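Local coordinates for protein N-(5'-phosphoribosyl)anthranilate isomerase (Thermococcus kodakarensis, PDB 5LHF) that catalyses the isomerisation of N-(5-phospho-beta-D-ribosyl)anthranilate to 1-(2-carboxyphenylamino)-1-deoxy-D-ribulose 5-phosphate, the third step of tryptophan biosynthesis from chorismate, at residues G163-E168 and A180-S185. Sequence-based numbering, arbitrary orientation.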
loop_
_atom_site.group_PDB
_atom_site.type_symbol
_atom_site.label_atom_id
_atom_site.label_comp_id
_atom_site.label_asym_id
_atom_site.label_seq_id
_atom_site.Cartn_x
_atom_site.Cartn_y
_atom_site.Cartn_z
ATOM N N GLY A 163 -1.349 -6.572 3.157
ATOM C CA GLY A 163 -2.303 -7.658 3.052
ATOM C C GLY A 163 -2.582 -8.367 4.360
ATOM O O GLY A 163 -1.786 -9.194 4.810
ATOM N N GLY A 164 -3.718 -8.042 4.979
ATOM C CA GLY A 164 -4.176 -8.734 6.169
ATOM C C GLY A 164 -3.299 -8.611 7.395
ATOM O O GLY A 164 -3.373 -9.468 8.272
ATOM N N LEU A 165 -2.478 -7.567 7.492
ATOM C CA LEU A 165 -1.638 -7.383 8.670
ATOM C C LEU A 165 -2.468 -6.858 9.829
ATOM O O LEU A 165 -3.374 -6.044 9.642
ATOM C CB LEU A 165 -0.499 -6.409 8.370
ATOM C CG LEU A 165 0.484 -6.921 7.332
ATOM C CD1 LEU A 165 1.569 -5.876 7.035
ATOM C CD2 LEU A 165 1.095 -8.256 7.798
ATOM N N THR A 166 -2.149 -7.322 11.031
ATOM C CA THR A 166 -2.886 -7.011 12.245
ATOM C C THR A 166 -1.870 -6.877 13.371
ATOM O O THR A 166 -0.733 -7.340 13.235
ATOM C CB THR A 166 -3.895 -8.111 12.617
ATOM O OG1 THR A 166 -3.177 -9.285 13.019
ATOM C CG2 THR A 166 -4.816 -8.468 11.446
ATOM N N PRO A 167 -2.257 -6.273 14.507
ATOM C CA PRO A 167 -1.323 -6.234 15.645
ATOM C C PRO A 167 -0.832 -7.605 16.064
ATOM O O PRO A 167 0.306 -7.727 16.530
ATOM C CB PRO A 167 -2.151 -5.574 16.757
ATOM C CG PRO A 167 -3.106 -4.706 16.027
ATOM C CD PRO A 167 -3.483 -5.510 14.801
ATOM N N GLU A 168 -1.652 -8.639 15.885
ATOM C CA GLU A 168 -1.313 -9.985 16.337
ATOM C C GLU A 168 -0.393 -10.732 15.380
ATOM O O GLU A 168 0.351 -11.615 15.825
ATOM C CB GLU A 168 -2.585 -10.810 16.551
ATOM C CG GLU A 168 -3.469 -10.309 17.678
ATOM C CD GLU A 168 -4.345 -9.132 17.267
ATOM O OE1 GLU A 168 -4.283 -8.699 16.089
ATOM O OE2 GLU A 168 -5.102 -8.636 18.127
ATOM N N ALA A 180 11.111 -3.389 4.014
ATOM C CA ALA A 180 11.451 -2.019 4.378
ATOM C C ALA A 180 10.255 -1.254 4.921
ATOM O O ALA A 180 10.437 -0.255 5.626
ATOM C CB ALA A 180 12.035 -1.273 3.180
ATOM N N GLY A 181 9.041 -1.702 4.616
ATOM C CA GLY A 181 7.855 -1.019 5.082
ATOM C C GLY A 181 6.712 -1.992 5.259
ATOM O O GLY A 181 6.758 -3.134 4.804
ATOM N N VAL A 182 5.686 -1.530 5.967
ATOM C CA VAL A 182 4.458 -2.293 6.124
ATOM C C VAL A 182 3.293 -1.352 5.873
ATOM O O VAL A 182 3.385 -0.148 6.132
ATOM C CB VAL A 182 4.323 -2.943 7.520
ATOM C CG1 VAL A 182 5.338 -4.086 7.696
ATOM C CG2 VAL A 182 4.480 -1.901 8.625
ATOM N N ASP A 183 2.196 -1.925 5.375
ATOM C CA ASP A 183 0.950 -1.228 5.076
ATOM C C ASP A 183 -0.195 -1.975 5.743
ATOM O O ASP A 183 -0.280 -3.203 5.629
ATOM C CB ASP A 183 0.726 -1.145 3.558
ATOM C CG ASP A 183 -0.545 -0.422 3.192
ATOM O OD1 ASP A 183 -0.491 0.805 3.036
ATOM O OD2 ASP A 183 -1.593 -1.081 3.017
ATOM N N VAL A 184 -1.074 -1.247 6.438
ATOM C CA VAL A 184 -2.163 -1.855 7.201
ATOM C C VAL A 184 -3.409 -0.999 7.037
ATOM O O VAL A 184 -3.318 0.227 6.966
ATOM C CB VAL A 184 -1.793 -2.007 8.700
ATOM C CG1 VAL A 184 -1.535 -0.654 9.346
ATOM C CG2 VAL A 184 -2.877 -2.766 9.473
ATOM N N SER A 185 -4.573 -1.646 6.986
ATOM C CA SER A 185 -5.832 -0.916 6.910
ATOM C C SER A 185 -6.831 -1.473 7.912
ATOM O O SER A 185 -6.952 -0.943 9.024
ATOM C CB SER A 185 -6.401 -0.974 5.486
ATOM O OG SER A 185 -7.578 -0.180 5.375
HETATM O O HOH W 1 -2.227 -5.257 5.619
HETATM O O HOH W 2 -4.656 -4.462 7.434
#
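L165 comes abreast of V184 with their CA atoms 5.7 Å apart, and the backbones of G163-E168 and A180-S185 are joined through two waters, with no direct hydrogen bond between them. One water donates to D183 O at 2.8 Å and accepts from L165 N, and more weakly from G163 N; the second accepts from S185 N and donates to L165 O, 3.0 Å from the water. Water thus extends the pairing of neighbouring barrel strands where the chain after strand 160-162 turns away. Beside these bridges the side chains meet sparingly. L165 holds CG anti to its carbonyl carbon (chi1 -65°), and its extended chi2 carries CD1 to 3.5 Å from D183 O and 4.1 Å from V182 CB, the two side chains crossing at about a right angle. V184 answers with CG2, which lies 3.3 Å from L165 O. The carboxylate of D183 takes no part, its OD1 forming a salt bridge with K7. The contact is the junction of the seventh beta-alpha loop with the eighth strand of the TIM barrel: F202 of helix 196-207 touches L165, V182 and V184, A173 and I174 of helix 170-177 pack on L165 and V182 respectively, and strand 5-9 borders strand 181-184.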